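Local coordinates for protein lectin (Colocasia esculenta, PDB 5T1X) that is a GNA-related lectin of taro that probably binds mannose and mannose-rich glycans, at residues R59-H62 and K63-I67. Sequence-based numbering, arbitrary orientation.
Sequences RLNH and KGELI
N61 points its carboxamide into the turn formed by K63, G64 and E65, where its OD1 accepts hydrogen bonds from two backbone N-H groups. K63 N donates to N61 OD1 at 2.8 Å and E65 N donates to the same oxygen at 2.9 Å. The two donors come from opposite faces of the amide, each well out of its plane and so off the lone-pair directions, and together they should hold that oxygen firmly. The bond from E65 is fairly straight, 160° at the hydrogen, and that from K63 more bent. With CG set between the backbone N and the carbonyl carbon (chi1 72°), the N61 side chain places OD1 between these two N-H groups. Its other end, ND2, lies 3.7 Å from E65 CB. The extended side chain of E65 crosses the amide obliquely, and the carboxylate plane stands 84° from that of the carboxamide. One water joins the two groups, accepting from N61 ND2 and donating to E65 OE1, while E65 OE2 is hydrogen-bonded to S78 OG.

This is the tip of the antiparallel hairpin of strands 57-60 and 66-69, within one of the three antiparallel sheets of the beta-prism II fold of GNA-related lectins. N61 N donates to E65 O at 2.9 Å, closing the turn through the backbone, and G64, at positive phi, helps the chain reverse. Further along, R59 and I67 form a hydrogen-bonded pair, joined by R59 N to I67 O and by I67 N to R59 O. Between that pair and the turn, L60 and L66 are a non-hydrogen-bonded pair on the buried face. There L60 CB meets L66 CD1 at 3.9 Å, and L60 CD1 lies against the turn backbone, 3.6 Å from E65 O. Both leucines also pack on I100 of strand 98-107, and L66 touches W77.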
ATOM      1  N   ARG B  59       5.927 -14.210   2.718  1.00  7.52           N
ATOM      2  CA  ARG B  59       6.347 -13.144   3.624  1.00  7.52           C
ATOM      3  C   ARG B  59       7.103 -12.071   2.863  1.00 10.01           C
ATOM      4  O   ARG B  59       8.002 -12.390   2.097  1.00  9.15           O
ATOM      5  CB  ARG B  59       7.225 -13.703   4.757  1.00  7.40           C
ATOM      6  CG  ARG B  59       7.623 -12.668   5.826  1.00  8.48           C
ATOM      7  CD  ARG B  59       8.572 -13.286   6.840  1.00  9.59           C
ATOM      8  NE  ARG B  59       9.024 -12.326   7.852  1.00  9.52           N
ATOM      9  CZ  ARG B  59      10.091 -11.535   7.728  1.00 12.48           C
ATOM     10  NH1 ARG B  59      10.821 -11.559   6.617  1.00 12.24           N
ATOM     11  NH2 ARG B  59      10.440 -10.723   8.712  1.00  9.25           N
ATOM     12  N   LEU B  60       6.730 -10.804   3.083  1.00  6.98           N
ATOM     13  CA  LEU B  60       7.433  -9.662   2.516  1.00  5.96           C
ATOM     14  C   LEU B  60       8.487  -9.237   3.531  1.00  8.95           C
ATOM     15  O   LEU B  60       8.151  -9.048   4.710  1.00  8.79           O
ATOM     16  CB  LEU B  60       6.431  -8.537   2.237  1.00  6.34           C
ATOM     17  CG  LEU B  60       6.993  -7.199   1.730  1.00  9.48           C
ATOM     18  CD1 LEU B  60       7.754  -7.353   0.385  1.00 10.10           C
ATOM     19  CD2 LEU B  60       5.878  -6.182   1.631  1.00 12.02           C
ATOM     20  N   ASN B  61       9.754  -9.090   3.104  1.00  6.09           N
ATOM     21  CA  ASN B  61      10.784  -8.716   4.071  1.00  6.57           C
ATOM     22  C   ASN B  61      10.978  -7.181   4.146  1.00  8.80           C
ATOM     23  O   ASN B  61      10.197  -6.418   3.560  1.00  8.44           O
ATOM     24  CB  ASN B  61      12.107  -9.451   3.808  1.00  7.68           C
ATOM     25  CG  ASN B  61      12.891  -9.014   2.597  1.00 15.52           C
ATOM     26  OD1 ASN B  61      12.621  -7.979   1.973  1.00 11.54           O
ATOM     27  ND2 ASN B  61      13.914  -9.785   2.263  1.00 13.00           N
ATOM     28  N   HIS B  62      12.007  -6.743   4.878  1.00  6.89           N
ATOM     29  CA  HIS B  62      12.279  -5.329   5.097  1.00  7.39           C
ATOM     30  C   HIS B  62      13.282  -4.775   4.083  1.00 11.63           C
ATOM     31  O   HIS B  62      13.939  -3.765   4.336  1.00 11.20           O
ATOM     32  CB  HIS B  62      12.730  -5.109   6.541  1.00  8.28           C
ATOM     33  CG  HIS B  62      11.596  -5.257   7.506  1.00 11.30           C
ATOM     34  ND1 HIS B  62      11.140  -6.511   7.898  1.00 12.79           N
ATOM     35  CD2 HIS B  62      10.814  -4.312   8.070  1.00 13.33           C
ATOM     36  CE1 HIS B  62      10.113  -6.283   8.704  1.00 12.62           C
ATOM     37  NE2 HIS B  62       9.892  -4.975   8.854  1.00 13.50           N
ATOM     38  N   LYS B  63      13.324  -5.392   2.898  1.00  9.24           N
ATOM     39  CA  LYS B  63      14.145  -4.955   1.764  1.00  8.66           C
ATOM     40  C   LYS B  63      13.297  -5.011   0.487  1.00 11.95           C
ATOM     41  O   LYS B  63      13.826  -4.867  -0.600  1.00 10.81           O
ATOM     42  CB  LYS B  63      15.418  -5.818   1.607  1.00 10.64           C
ATOM     43  CG  LYS B  63      16.436  -5.652   2.731  1.00 17.47           C
ATOM     44  CD  LYS B  63      17.334  -6.874   2.838  1.00 33.74           C
ATOM     45  CE  LYS B  63      18.259  -6.813   4.029  1.00 51.52           C
ATOM     46  NZ  LYS B  63      19.179  -7.983   4.067  1.00 60.63           N
ATOM     47  N   GLY B  64      11.996  -5.240   0.625  1.00  8.79           N
ATOM     48  CA  GLY B  64      11.102  -5.272  -0.527  1.00  9.34           C
ATOM     49  C   GLY B  64      11.048  -6.552  -1.321  1.00 11.22           C
ATOM     50  O   GLY B  64      10.476  -6.554  -2.410  1.00  9.91           O
ATOM     51  N   GLU B  65      11.606  -7.651  -0.776  1.00  7.43           N
ATOM     52  CA  GLU B  65      11.577  -8.965  -1.419  1.00  6.96           C
ATOM     53  C   GLU B  65      10.422  -9.787  -0.859  1.00 10.15           C
ATOM     54  O   GLU B  65      10.294  -9.960   0.358  1.00  9.56           O
ATOM     55  CB  GLU B  65      12.928  -9.698  -1.261  1.00  8.40           C
ATOM     56  CG  GLU B  65      13.112 -10.892  -2.197  1.00 12.07           C
ATOM     57  CD  GLU B  65      14.314 -11.785  -1.928  1.00 15.51           C
ATOM     58  OE1 GLU B  65      15.184 -11.397  -1.116  1.00 15.22           O
ATOM     59  OE2 GLU B  65      14.401 -12.870  -2.549  1.00 13.76           O
ATOM     60  N   LEU B  66       9.568 -10.265  -1.767  1.00  6.47           N
ATOM     61  CA  LEU B  66       8.399 -11.097  -1.435  1.00  6.55           C
ATOM     62  C   LEU B  66       8.776 -12.536  -1.721  1.00  9.67           C
ATOM     63  O   LEU B  66       9.178 -12.845  -2.843  1.00 10.04           O
ATOM     64  CB  LEU B  66       7.200 -10.641  -2.281  1.00  7.00           C
ATOM     65  CG  LEU B  66       5.855 -11.308  -1.975  1.00  9.29           C
ATOM     66  CD1 LEU B  66       5.304 -10.886  -0.605  1.00  8.99           C
ATOM     67  CD2 LEU B  66       4.836 -10.985  -3.070  1.00 10.78           C
ATOM     68  N   ILE B  67       8.736 -13.395  -0.701  1.00  8.12           N
ATOM     69  CA  ILE B  67       9.208 -14.777  -0.853  1.00  7.26           C
ATOM     70  C   ILE B  67       8.166 -15.792  -0.407  1.00 10.07           C
ATOM     71  O   ILE B  67       7.444 -15.557   0.564  1.00  9.32           O
ATOM     72  CB  ILE B  67      10.518 -14.951  -0.013  1.00 12.05           C
ATOM     73  CG1 ILE B  67      11.620 -13.952  -0.451  1.00 14.20           C
ATOM     74  CG2 ILE B  67      11.063 -16.395  -0.094  1.00 14.10           C
ATOM     75  CD1 ILE B  67      12.632 -13.627   0.640  1.00 19.51           C
TER
HETATM   76  O   HOH W   1      16.072  -9.367   0.366  1.00 14.71           O